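Local atomic coordinates of BpsB (PgaB), Poly-beta-1,6-N-acetyl-D-glucosamine N-deacetylase (Bordetella bronchiseptica RB50, PDB entry 5BU6), a protein that deacetylates poly-beta-1,6-N-acetyl-D-glucosamine as a family 4 carbohydrate esterase and is required for biofilm formation in this bacterium. Residues 135-140 against 205-210; 92-97 against 141-146; 162-165 against 170-173; 164-169 against 177-182; 247-252 against 257-262. The protein carries 5 engineered substitutions. All blocks are in the same frame, centred on the assembly; numbering follows the deposited sequence.

Contact 1: 135-140 against 205-210; sequences MTWAQL and HLIRHH. Engineered in segment 205-210: H205 (natural residue Asp), H209 (natural residue Glu). With NI (nickel (II) ion), chain E; SCN (thiocyanate ion), chain H.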
# COMPACT_ATOMS: atom_id res chain seq x y z
N MET A 135 -9.77 -5.45 -9.33
CA MET A 135 -9.08 -6.59 -9.93
C MET A 135 -9.52 -7.90 -9.33
O MET A 135 -9.77 -8.00 -8.12
CB MET A 135 -7.57 -6.47 -9.74
CG MET A 135 -6.87 -5.60 -10.69
SD MET A 135 -5.09 -5.72 -10.35
CE MET A 135 -5.01 -5.01 -8.72
N THR A 136 -9.59 -8.93 -10.16
CA THR A 136 -9.90 -10.25 -9.65
C THR A 136 -8.66 -10.93 -9.10
O THR A 136 -7.53 -10.49 -9.34
CB THR A 136 -10.54 -11.13 -10.72
OG1 THR A 136 -9.59 -11.42 -11.75
CG2 THR A 136 -11.76 -10.41 -11.32
N TRP A 137 -8.87 -11.99 -8.33
CA TRP A 137 -7.75 -12.76 -7.81
C TRP A 137 -6.92 -13.33 -8.95
O TRP A 137 -5.70 -13.40 -8.86
CB TRP A 137 -8.23 -13.87 -6.90
CG TRP A 137 -8.57 -13.46 -5.47
CD1 TRP A 137 -9.77 -13.62 -4.84
CD2 TRP A 137 -7.69 -12.85 -4.52
NE1 TRP A 137 -9.69 -13.15 -3.55
CE2 TRP A 137 -8.42 -12.69 -3.32
CE3 TRP A 137 -6.35 -12.45 -4.55
CZ2 TRP A 137 -7.86 -12.14 -2.17
CZ3 TRP A 137 -5.80 -11.89 -3.40
CH2 TRP A 137 -6.55 -11.74 -2.23
N ALA A 138 -7.60 -13.78 -10.00
CA ALA A 138 -6.92 -14.36 -11.16
C ALA A 138 -6.00 -13.34 -11.80
O ALA A 138 -4.86 -13.65 -12.19
CB ALA A 138 -7.91 -14.87 -12.16
N GLN A 139 -6.49 -12.11 -11.92
CA GLN A 139 -5.68 -11.02 -12.44
C GLN A 139 -4.46 -10.72 -11.55
O GLN A 139 -3.34 -10.55 -12.04
CB GLN A 139 -6.54 -9.75 -12.62
CG GLN A 139 -7.46 -9.84 -13.85
CD GLN A 139 -8.57 -8.81 -13.84
OE1 GLN A 139 -8.77 -8.10 -12.86
NE2 GLN A 139 -9.31 -8.75 -14.93
N LEU A 140 -4.65 -10.68 -10.24
CA LEU A 140 -3.52 -10.48 -9.33
C LEU A 140 -2.48 -11.59 -9.43
O LEU A 140 -1.27 -11.33 -9.39
CB LEU A 140 -3.99 -10.38 -7.87
CG LEU A 140 -4.64 -9.04 -7.52
CD1 LEU A 140 -5.46 -9.20 -6.27
CD2 LEU A 140 -3.58 -7.96 -7.32
N HIS A 205 -3.12 -14.62 4.58
CA HIS A 205 -3.68 -15.92 4.22
C HIS A 205 -4.49 -15.84 2.92
O HIS A 205 -4.35 -16.70 2.04
CB HIS A 205 -4.53 -16.48 5.34
CG HIS A 205 -5.52 -17.50 4.88
ND1 HIS A 205 -5.17 -18.82 4.66
CD2 HIS A 205 -6.82 -17.39 4.55
CE1 HIS A 205 -6.23 -19.48 4.23
NE2 HIS A 205 -7.25 -18.64 4.16
N LEU A 206 -5.33 -14.82 2.78
CA LEU A 206 -6.15 -14.71 1.58
C LEU A 206 -5.28 -14.58 0.33
O LEU A 206 -5.57 -15.21 -0.69
CB LEU A 206 -7.12 -13.53 1.68
CG LEU A 206 -8.29 -13.79 2.64
CD1 LEU A 206 -9.10 -12.52 2.82
CD2 LEU A 206 -9.17 -14.95 2.14
N ILE A 207 -4.23 -13.77 0.42
CA ILE A 207 -3.34 -13.59 -0.72
C ILE A 207 -2.62 -14.88 -1.09
O ILE A 207 -2.62 -15.28 -2.26
CB ILE A 207 -2.32 -12.45 -0.46
CG1 ILE A 207 -3.05 -11.10 -0.43
CG2 ILE A 207 -1.25 -12.44 -1.54
CD1 ILE A 207 -2.20 -9.94 0.12
N ARG A 208 -2.05 -15.56 -0.10
CA ARG A 208 -1.45 -16.85 -0.39
C ARG A 208 -2.44 -17.87 -0.94
O ARG A 208 -2.12 -18.60 -1.88
CB ARG A 208 -0.78 -17.44 0.85
CG ARG A 208 0.07 -18.65 0.50
CD ARG A 208 0.79 -19.26 1.68
NE ARG A 208 1.70 -20.29 1.22
CZ ARG A 208 2.28 -21.19 2.01
NH1 ARG A 208 3.09 -22.10 1.49
NH2 ARG A 208 2.04 -21.18 3.31
N HIS A 209 -3.64 -17.95 -0.36
CA HIS A 209 -4.61 -18.95 -0.81
C HIS A 209 -4.97 -18.77 -2.29
O HIS A 209 -5.04 -19.75 -3.04
CB HIS A 209 -5.89 -18.89 0.05
CG HIS A 209 -6.94 -19.88 -0.36
ND1 HIS A 209 -7.94 -19.57 -1.27
CD2 HIS A 209 -7.15 -21.16 0.00
CE1 HIS A 209 -8.71 -20.63 -1.44
NE2 HIS A 209 -8.25 -21.61 -0.69
N HIS A 210 -5.19 -17.52 -2.69
CA HIS A 210 -5.67 -17.20 -4.04
C HIS A 210 -4.62 -16.93 -5.10
O HIS A 210 -4.91 -17.04 -6.29
CB HIS A 210 -6.58 -15.97 -3.98
CG HIS A 210 -7.84 -16.20 -3.23
ND1 HIS A 210 -7.95 -15.93 -1.88
CD2 HIS A 210 -9.04 -16.69 -3.62
CE1 HIS A 210 -9.17 -16.24 -1.47
NE2 HIS A 210 -9.84 -16.72 -2.50
NI NI E . -11.88 -17.47 -2.68
S SCN H . -11.32 -19.45 0.71
C SCN H . -10.23 -19.59 2.14
N SCN H . -9.54 -19.69 3.04
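W137 and H210 lay their rings flat on one another between two helices, 137-145 and 189-211, that belong to the polysaccharide deacetylase domain. The stack is face to face: the centroids of the five-membered indole ring of W137 and the imidazole of H210 are 3.7 Å apart, with planes only 6° from parallel. H210 CB comes over the same indole face, 3.4 Å from W137 CD2, and adds a CH-pi contact. On its other face the imidazole carries H209 ND1, so it is sandwiched; H209, like H205, is engineered.

Apolar packing carries on from the stack along the six-membered ring. W137 CZ2 faces L206 CB, and W137 CH2 meets I207 CG1 at 4.0 Å, the isoleucine at the indole's edge.

Polar bonds fix both rings. W137 NE1 is held by D114. H210 ND1 donates back to its own helix, to L206 O at 2.8 Å, and that oxygen takes the backbone N of H210 from the opposite side of its carbonyl plane. T136 and Q139 form a capping box that starts the W137 helix.

With ND1 spent as a donor, the far nitrogen is left to coordinate metal. This nickel site is separate from the one made by D84, H154 and H159: here H210 NE2 binds its nickel ion at 2.2 Å.

Contact 2: 92-97 against 141-146; sequences KVFPLL and REMAQS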
# COMPACT_ATOMS: atom_id res chain seq x y z
N LYS A 92 -4.46 -1.09 -17.18
CA LYS A 92 -3.71 0.08 -17.65
C LYS A 92 -2.27 0.14 -17.14
O LYS A 92 -1.35 0.42 -17.91
CB LYS A 92 -4.44 1.37 -17.26
CG LYS A 92 -5.87 1.44 -17.79
CD LYS A 92 -5.93 1.42 -19.31
CE LYS A 92 -6.02 2.82 -19.90
NZ LYS A 92 -6.44 2.82 -21.34
N VAL A 93 -2.08 -0.12 -15.85
CA VAL A 93 -0.75 0.00 -15.26
C VAL A 93 0.13 -1.18 -15.65
O VAL A 93 1.26 -0.99 -16.09
CB VAL A 93 -0.79 0.09 -13.71
CG1 VAL A 93 0.63 0.15 -13.15
CG2 VAL A 93 -1.58 1.31 -13.25
N PHE A 94 -0.41 -2.39 -15.51
CA PHE A 94 0.33 -3.63 -15.78
C PHE A 94 0.99 -3.65 -17.18
O PHE A 94 2.18 -3.93 -17.28
CB PHE A 94 -0.62 -4.82 -15.57
CG PHE A 94 0.04 -6.17 -15.70
CD1 PHE A 94 1.32 -6.40 -15.21
CD2 PHE A 94 -0.65 -7.24 -16.27
CE1 PHE A 94 1.92 -7.65 -15.33
CE2 PHE A 94 -0.07 -8.49 -16.38
CZ PHE A 94 1.23 -8.70 -15.90
N PRO A 95 0.25 -3.32 -18.25
CA PRO A 95 0.93 -3.36 -19.56
C PRO A 95 1.96 -2.26 -19.74
O PRO A 95 2.85 -2.42 -20.56
CB PRO A 95 -0.22 -3.23 -20.57
CG PRO A 95 -1.36 -2.70 -19.82
CD PRO A 95 -1.21 -3.11 -18.40
N LEU A 96 1.85 -1.16 -19.00
CA LEU A 96 2.91 -0.16 -19.04
C LEU A 96 4.14 -0.66 -18.29
O LEU A 96 5.27 -0.45 -18.73
CB LEU A 96 2.42 1.17 -18.45
CG LEU A 96 1.71 2.13 -19.40
CD1 LEU A 96 1.34 3.40 -18.66
CD2 LEU A 96 2.57 2.46 -20.61
N LEU A 97 3.94 -1.31 -17.15
CA LEU A 97 5.05 -1.91 -16.44
C LEU A 97 5.80 -2.88 -17.35
O LEU A 97 7.03 -2.88 -17.40
CB LEU A 97 4.56 -2.63 -15.20
CG LEU A 97 4.00 -1.72 -14.11
CD1 LEU A 97 3.50 -2.56 -12.97
CD2 LEU A 97 5.06 -0.74 -13.61
N ARG A 141 -2.95 -12.83 -9.52
CA ARG A 141 -2.05 -13.96 -9.63
C ARG A 141 -1.24 -13.86 -10.92
O ARG A 141 -0.05 -14.17 -10.94
CB ARG A 141 -2.82 -15.28 -9.59
CG ARG A 141 -1.95 -16.52 -9.77
CD ARG A 141 -2.76 -17.77 -9.44
NE ARG A 141 -2.21 -18.99 -10.04
CZ ARG A 141 -1.20 -19.69 -9.53
NH1 ARG A 141 -0.79 -20.80 -10.15
NH2 ARG A 141 -0.60 -19.29 -8.42
N GLU A 142 -1.87 -13.41 -12.00
CA GLU A 142 -1.15 -13.25 -13.26
C GLU A 142 -0.02 -12.22 -13.14
O GLU A 142 1.09 -12.44 -13.65
CB GLU A 142 -2.09 -12.85 -14.39
CG GLU A 142 -1.40 -12.79 -15.74
CD GLU A 142 -2.34 -12.47 -16.88
OE1 GLU A 142 -3.50 -12.92 -16.84
OE2 GLU A 142 -1.92 -11.76 -17.82
N MET A 143 -0.29 -11.10 -12.47
CA MET A 143 0.71 -10.07 -12.27
C MET A 143 1.87 -10.59 -11.43
O MET A 143 3.04 -10.35 -11.72
CB MET A 143 0.09 -8.84 -11.59
CG MET A 143 -0.87 -8.10 -12.51
SD MET A 143 -1.27 -6.43 -11.97
CE MET A 143 -1.80 -6.71 -10.29
N ALA A 144 1.52 -11.30 -10.37
CA ALA A 144 2.52 -11.93 -9.52
C ALA A 144 3.37 -12.90 -10.32
O ALA A 144 4.58 -12.96 -10.14
CB ALA A 144 1.85 -12.65 -8.35
N GLN A 145 2.76 -13.65 -11.22
CA GLN A 145 3.51 -14.64 -11.97
C GLN A 145 4.32 -14.05 -13.12
O GLN A 145 5.15 -14.74 -13.70
CB GLN A 145 2.58 -15.73 -12.50
CG GLN A 145 2.03 -16.63 -11.40
CD GLN A 145 1.18 -17.74 -11.95
OE1 GLN A 145 0.38 -17.54 -12.87
NE2 GLN A 145 1.34 -18.94 -11.39
N SER A 146 4.09 -12.78 -13.44
CA SER A 146 4.83 -12.11 -14.51
C SER A 146 6.30 -11.83 -14.13
O SER A 146 7.14 -11.59 -14.99
CB SER A 146 4.16 -10.79 -14.87
OG SER A 146 4.39 -9.81 -13.87
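F94 reaches from helix 88-100 to the helix carrying M143, and its ring does nearly all the touching. CG stands opposite the backbone N (chi1 -175°), which throws the ring outward from its own helix and onto the side of the other. M143 answers with its CG methylene group, which sits almost exactly over the ring centre, 3.7 Å from the F94 centroid and 5° off the normal. The methionine chain leaves its backbone with CG beside the N, runs on extended through SD, and then bends at its last torsion. The two side chains slide past each other in opposite directions, so that M143 SD ends nearer the root of the phenyl ring, 4.0 Å from F94 CB. M143 SD lies obliquely at 4.4 Å from the F94 ring centroid, a Met-aromatic contact.

These two helices flank the same part of the parallel sheet at the heart of the deacetylase fold. M143 also packs on V106 and V149 of strands 104-108 and 149-153, while L97, one turn beyond F94, lies against A104.

Two polar side chains work at the edge of the phenyl ring. S146 places OG between its own N and carbonyl carbon, 3.6 Å from F94 CE1. From there S146 OG donates to M143 O at 2.6 Å, folding back toward the carbonyl three residues earlier, and it also bonds to L148 N. The extended chain of E142 brings OE2 up to F94 CE2, 4.0 Å away, its carboxylate turned 70° from the ring plane.

Contact 3: 162-165 against 170-173; sequences VLAN and EQPA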
# COMPACT_ATOMS: atom_id res chain seq x y z
N VAL A 162 -12.81 4.55 11.70
CA VAL A 162 -13.58 4.00 12.80
C VAL A 162 -13.84 5.09 13.83
O VAL A 162 -13.22 6.15 13.78
CB VAL A 162 -12.87 2.84 13.51
CG1 VAL A 162 -12.53 1.76 12.52
CG2 VAL A 162 -11.62 3.33 14.24
N LEU A 163 -14.74 4.82 14.76
CA LEU A 163 -15.08 5.82 15.77
C LEU A 163 -13.95 6.02 16.77
O LEU A 163 -13.53 5.09 17.46
CB LEU A 163 -16.38 5.44 16.49
CG LEU A 163 -17.36 6.61 16.49
CD1 LEU A 163 -17.51 7.16 15.07
CD2 LEU A 163 -18.71 6.19 17.06
N ALA A 164 -13.47 7.26 16.83
CA ALA A 164 -12.44 7.66 17.79
C ALA A 164 -13.02 8.15 19.12
O ALA A 164 -12.35 8.05 20.15
CB ALA A 164 -11.59 8.74 17.19
N ASN A 165 -14.24 8.68 19.09
CA ASN A 165 -14.88 9.21 20.29
C ASN A 165 -16.41 9.05 20.23
O ASN A 165 -16.96 8.75 19.17
CB ASN A 165 -14.49 10.69 20.49
CG ASN A 165 -14.87 11.57 19.31
OD1 ASN A 165 -15.75 11.24 18.52
ND2 ASN A 165 -14.19 12.70 19.19
N GLU A 170 -13.92 10.56 13.34
CA GLU A 170 -13.31 9.33 12.85
C GLU A 170 -11.78 9.41 12.82
O GLU A 170 -11.20 10.48 12.72
CB GLU A 170 -13.84 9.00 11.45
CG GLU A 170 -15.28 8.52 11.42
CD GLU A 170 -15.84 8.41 10.01
OE1 GLU A 170 -15.04 8.49 9.05
OE2 GLU A 170 -17.07 8.25 9.87
N GLN A 171 -11.15 8.25 12.93
CA GLN A 171 -9.71 8.13 12.81
C GLN A 171 -9.41 6.87 12.00
O GLN A 171 -10.30 6.06 11.79
CB GLN A 171 -9.05 8.09 14.19
CG GLN A 171 -8.97 9.46 14.86
CD GLN A 171 -8.52 9.40 16.31
OE1 GLN A 171 -8.28 8.32 16.86
NE2 GLN A 171 -8.44 10.56 16.96
N PRO A 172 -8.17 6.72 11.50
CA PRO A 172 -7.86 5.48 10.77
C PRO A 172 -8.07 4.22 11.62
O PRO A 172 -7.76 4.24 12.81
CB PRO A 172 -6.38 5.64 10.40
CG PRO A 172 -6.16 7.12 10.36
CD PRO A 172 -7.08 7.71 11.41
N ALA A 173 -8.57 3.15 11.01
CA ALA A 173 -8.90 1.92 11.72
C ALA A 173 -7.71 1.25 12.40
O ALA A 173 -7.87 0.58 13.41
CB ALA A 173 -9.56 0.93 10.78
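The flat carboxamide of Q171 has the methyl group of A164 standing over one face. A164 CB is 3.3 Å from Q171 CD and only slightly farther from OE1 and NE2, so the methyl is centred on the amide rather than set at its rim. Q171 gets there by running extended beyond CG (chi2 171°), which carries the amide across to A164.

The backbones pair alongside. V162 and Q171 are an antiparallel hydrogen-bonded pair: V162 N donates to Q171 O at 2.9 Å, and Q171 N returns a bond to V162 O at 3.1 Å. Both bonds are close to straight and meet their acceptors nearly along the C=O axis. V162 O has a further, weaker neighbour in E170 CA, a CA-H...O contact of 3.3 Å.

This is a beta hairpin, strands 161-163 and 170-172, making a two-stranded sheet of its own apart from the large parallel one. L163 and E170 form the next, non-hydrogen-bonded pair, and there the side chains diverge.

On the face shared by V162 and Q171, the valine turns CG1 away from its carbonyl carbon (chi1 -56°) and toward the residue just past the second strand, where V162 CG1 meets A173 CB at 3.5 Å. S176 packs against V162 and Q171 both. A173 O is taken by R195 NH1, tying the hairpin's end to helix 189-211.

Contact 4: 164-169 against 177-182; sequences ANPQGN and RQYLPA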
# COMPACT_ATOMS: atom_id res chain seq x y z
N ALA A 164 -13.47 7.26 16.83
CA ALA A 164 -12.44 7.66 17.79
C ALA A 164 -13.02 8.15 19.12
O ALA A 164 -12.35 8.05 20.15
CB ALA A 164 -11.59 8.74 17.19
N ASN A 165 -14.24 8.68 19.09
CA ASN A 165 -14.88 9.21 20.29
C ASN A 165 -16.41 9.05 20.23
O ASN A 165 -16.96 8.75 19.17
CB ASN A 165 -14.49 10.69 20.49
CG ASN A 165 -14.87 11.57 19.31
OD1 ASN A 165 -15.75 11.24 18.52
ND2 ASN A 165 -14.19 12.70 19.19
N PRO A 166 -17.11 9.22 21.37
CA PRO A 166 -18.56 9.02 21.37
C PRO A 166 -19.34 9.84 20.35
O PRO A 166 -20.33 9.33 19.84
CB PRO A 166 -18.96 9.42 22.80
CG PRO A 166 -17.78 9.07 23.61
CD PRO A 166 -16.57 9.34 22.74
N GLN A 167 -18.93 11.08 20.07
CA GLN A 167 -19.74 11.94 19.21
C GLN A 167 -19.77 11.45 17.76
O GLN A 167 -20.86 11.29 17.19
CB GLN A 167 -19.24 13.40 19.25
CG GLN A 167 -17.74 13.57 19.30
CD GLN A 167 -17.21 13.61 20.71
OE1 GLN A 167 -17.15 12.59 21.40
NE2 GLN A 167 -16.81 14.80 21.16
N GLY A 168 -18.61 11.21 17.17
CA GLY A 168 -18.57 10.68 15.82
C GLY A 168 -17.34 11.02 15.00
O GLY A 168 -17.29 10.73 13.80
N ASN A 169 -16.34 11.63 15.63
CA ASN A 169 -15.10 11.95 14.95
C ASN A 169 -14.38 10.65 14.58
O ASN A 169 -14.27 9.75 15.41
CB ASN A 169 -14.19 12.83 15.81
CG ASN A 169 -14.84 14.14 16.20
OD1 ASN A 169 -14.39 14.82 17.13
ND2 ASN A 169 -15.91 14.50 15.51
N ARG A 177 -7.41 3.20 19.09
CA ARG A 177 -8.23 2.32 19.90
C ARG A 177 -9.67 2.78 19.73
O ARG A 177 -10.04 3.88 20.14
CB ARG A 177 -7.80 2.35 21.37
CG ARG A 177 -6.61 1.43 21.66
CD ARG A 177 -6.06 1.62 23.07
NE ARG A 177 -5.44 2.93 23.26
CZ ARG A 177 -4.25 3.28 22.77
NH1 ARG A 177 -3.55 2.41 22.04
NH2 ARG A 177 -3.77 4.49 22.99
N GLN A 178 -10.48 1.95 19.08
CA GLN A 178 -11.81 2.38 18.66
C GLN A 178 -12.83 2.35 19.80
O GLN A 178 -12.78 1.51 20.70
CB GLN A 178 -12.30 1.54 17.49
CG GLN A 178 -12.74 0.13 17.86
CD GLN A 178 -13.32 -0.63 16.68
OE1 GLN A 178 -13.77 -0.02 15.70
NE2 GLN A 178 -13.32 -1.95 16.77
N TYR A 179 -13.77 3.28 19.73
CA TYR A 179 -14.84 3.38 20.71
C TYR A 179 -15.98 2.40 20.37
O TYR A 179 -16.47 2.38 19.24
CB TYR A 179 -15.33 4.82 20.78
CG TYR A 179 -16.47 5.04 21.73
CD1 TYR A 179 -16.26 5.06 23.10
CD2 TYR A 179 -17.77 5.24 21.26
CE1 TYR A 179 -17.31 5.26 23.98
CE2 TYR A 179 -18.82 5.44 22.12
CZ TYR A 179 -18.59 5.45 23.48
OH TYR A 179 -19.63 5.65 24.35
N LEU A 180 -16.38 1.59 21.34
CA LEU A 180 -17.41 0.56 21.12
C LEU A 180 -18.75 0.93 21.74
O LEU A 180 -18.92 0.84 22.96
CB LEU A 180 -16.94 -0.78 21.68
CG LEU A 180 -15.57 -1.22 21.17
CD1 LEU A 180 -15.17 -2.53 21.81
CD2 LEU A 180 -15.60 -1.33 19.66
N PRO A 181 -19.71 1.33 20.90
CA PRO A 181 -21.06 1.72 21.33
C PRO A 181 -21.80 0.61 22.07
O PRO A 181 -22.57 0.89 22.99
CB PRO A 181 -21.76 2.06 20.01
CG PRO A 181 -20.66 2.39 19.06
CD PRO A 181 -19.54 1.47 19.44
N ALA A 182 -21.56 -0.64 21.67
CA ALA A 182 -22.22 -1.79 22.29
C ALA A 182 -21.66 -2.08 23.68
O ALA A 182 -22.39 -2.43 24.60
CB ALA A 182 -22.08 -3.01 21.40
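Y179 lays its ring against the turn that starts at A164, and P166 is the residue it meets most. Y179 CB lies 4.4 Å from A164 C. A trans first torsion (chi1 178°) swings the phenol away from the backbone N and against P166. On one side CD2 passes P166 CA and, obliquely, N165 O. Y179 CE2 comes closest to the proline backbone, 3.7 Å from P166 CA. On the other side CE1 faces P166 CG. Farther out, P166 CG comes within 3.7 Å of Y179 CZ. At the tip, Y179 OH still has P166 CG at 4.0 Å. The pyrrolidine therefore rides over one face of the phenol, toward its rim, with CG 21° off the ring normal as a CH-pi contact, the two side chains crossing at about a right angle.

P166 sits in a turn braced by an Asx motif, within the loop of the hairpin. N165 OD1 accepts from G168 N at 3.2 Å and from N169 N at 3.0 Å, the two donors arriving from opposite faces of its carbonyl plane. The amide's other end, ND2, bonds to N169 OD1, while A164 N closes the ring of atoms on N169 O. G168 has a positive phi, 153°, in a conformation open to glycine but hardly to other residues.

Y179 itself belongs to a short strand, 179-180, paired antiparallel with 185-186, and Y186 of that partner strand meets the Y179 ring edge-to-face. The backbone of Y179 also bonds to L163.

Contact 5: 247-252 against 257-262; sequences GPNTPD and QIRRSL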
# COMPACT_ATOMS: atom_id res chain seq x y z
N GLY A 247 10.73 11.27 2.15
CA GLY A 247 12.15 11.42 2.38
C GLY A 247 12.91 10.26 1.78
O GLY A 247 12.31 9.29 1.33
N PRO A 248 14.24 10.38 1.76
CA PRO A 248 15.05 9.29 1.22
C PRO A 248 15.10 8.13 2.20
O PRO A 248 15.11 8.35 3.41
CB PRO A 248 16.43 9.94 1.04
CG PRO A 248 16.49 10.96 2.14
CD PRO A 248 15.07 11.46 2.32
N ASN A 249 15.11 6.92 1.69
CA ASN A 249 15.34 5.77 2.55
C ASN A 249 16.82 5.48 2.60
O ASN A 249 17.34 4.69 1.82
CB ASN A 249 14.59 4.56 2.05
CG ASN A 249 13.11 4.75 2.12
OD1 ASN A 249 12.51 4.68 3.20
ND2 ASN A 249 12.51 5.04 0.99
N THR A 250 17.48 6.16 3.53
CA THR A 250 18.91 6.01 3.72
C THR A 250 19.15 4.72 4.52
O THR A 250 18.19 4.13 5.03
CB THR A 250 19.49 7.25 4.43
OG1 THR A 250 18.80 7.46 5.67
CG2 THR A 250 19.34 8.49 3.55
N PRO A 251 20.41 4.26 4.61
CA PRO A 251 20.66 2.98 5.29
C PRO A 251 20.21 2.91 6.75
O PRO A 251 19.98 1.80 7.23
CB PRO A 251 22.19 2.85 5.21
CG PRO A 251 22.55 3.57 3.98
CD PRO A 251 21.61 4.75 3.91
N ASP A 252 20.09 4.04 7.44
CA ASP A 252 19.65 4.03 8.84
C ASP A 252 18.12 3.88 9.00
O ASP A 252 17.64 3.66 10.11
CB ASP A 252 20.12 5.29 9.55
CG ASP A 252 19.58 6.55 8.92
OD1 ASP A 252 19.53 6.61 7.67
OD2 ASP A 252 19.19 7.48 9.67
N GLN A 257 9.91 0.96 8.37
CA GLN A 257 9.50 2.37 8.36
C GLN A 257 9.81 3.05 7.03
O GLN A 257 10.20 4.23 7.01
CB GLN A 257 10.20 3.14 9.48
CG GLN A 257 10.13 2.50 10.85
CD GLN A 257 8.73 2.54 11.42
OE1 GLN A 257 7.98 3.49 11.18
NE2 GLN A 257 8.37 1.49 12.15
N ILE A 258 9.60 2.35 5.93
CA ILE A 258 9.93 2.87 4.61
C ILE A 258 9.14 4.15 4.26
O ILE A 258 7.92 4.22 4.44
CB ILE A 258 9.70 1.78 3.55
CG1 ILE A 258 10.71 0.63 3.73
CG2 ILE A 258 9.83 2.33 2.14
CD1 ILE A 258 10.47 -0.51 2.74
N ARG A 259 9.88 5.15 3.80
CA ARG A 259 9.34 6.45 3.41
C ARG A 259 8.86 6.46 1.96
O ARG A 259 9.49 5.86 1.10
CB ARG A 259 10.42 7.53 3.60
CG ARG A 259 10.87 7.63 5.03
CD ARG A 259 12.19 8.34 5.16
NE ARG A 259 12.51 8.54 6.57
CZ ARG A 259 13.67 9.02 7.01
NH1 ARG A 259 14.63 9.34 6.15
NH2 ARG A 259 13.86 9.18 8.31
N ARG A 260 7.77 7.16 1.68
CA ARG A 260 7.38 7.31 0.28
C ARG A 260 6.69 8.63 0.01
O ARG A 260 6.18 9.28 0.93
CB ARG A 260 6.49 6.16 -0.16
CG ARG A 260 5.13 6.17 0.42
CD ARG A 260 4.62 4.70 0.58
NE ARG A 260 3.31 4.74 1.21
CZ ARG A 260 2.19 4.34 0.63
NH1 ARG A 260 2.21 3.80 -0.58
NH2 ARG A 260 1.04 4.44 1.28
N SER A 261 6.70 9.00 -1.26
CA SER A 261 6.05 10.22 -1.72
C SER A 261 4.81 9.78 -2.47
O SER A 261 4.78 8.70 -3.04
CB SER A 261 6.97 11.03 -2.62
OG SER A 261 8.05 11.55 -1.87
N LEU A 262 3.78 10.61 -2.44
CA LEU A 262 2.52 10.26 -3.04
C LEU A 262 2.34 11.12 -4.28
O LEU A 262 2.55 12.32 -4.23
CB LEU A 262 1.39 10.49 -2.03
CG LEU A 262 -0.03 10.08 -2.39
CD1 LEU A 262 -0.10 8.60 -2.70
CD2 LEU A 262 -0.96 10.43 -1.24
O HOH W 1 10.90 7.82 -0.58
O HOH W 2 10.12 10.29 -0.97
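G247 and R259 bring their CA atoms to 5.8 Å of each other, where loop 247-252 passes the run leading into strand 261-266, yet the direct bonds between them are made by side chains. The N249 carboxamide pairs with the backbone N and O of R259. N249 OD1 accepts from R259 N at 2.7 Å, in the carbonyl plane and on a lone pair, with an N-H...O angle of 168°. N249 ND2 donates to R259 O at 3.1 Å, so one amide satisfies both polar backbone atoms of the same residue. ND2 also bonds to F13 O. Beside it, I258 CG2 packs on N249 OD1 at 3.7 Å.

R259 replies in the other direction. Its chain, extended from CG to NE, runs past G247 O, which lies 3.4 Å from R259 CB, and ends with R259 NH1 donating to P248 O at 3.0 Å. The carbonyl lies at the edge of the guanidinium, tilted 18° from its plane.

Water fills in at the G247 end. One molecule donates both to G247 O and to R259 O, giving the latter a second donor after ND2; another bonds to S261 OG at 2.6 Å and weakly to G247 N.

The second segment runs into strand 261-266, which pairs parallel with strand 14-20. N249 and I258 both pack on V15 of strand 14-20, and I258 also reaches I240 and L242 of strand 240-242.

Contacts 1 and 2 share helix 137-145 and touch through M135 SD and M143 CE, 3.4 Å apart; both are partly buried and rest on aromatic rings, a flat stack in one and a methionine over a phenyl ring in the other. Contacts 3 and 4 share A164 and N165 and lie far out on the opposite side of the chain's centre from contact 2. Contact 3 is bonded backbone to backbone, whereas contact 4, at the surface, has only ring packing between its segments. Contact 5, partly buried and about 28 Å from contact 1 between centres, touches none of the others and relies on side-chain amide, guanidinium and water.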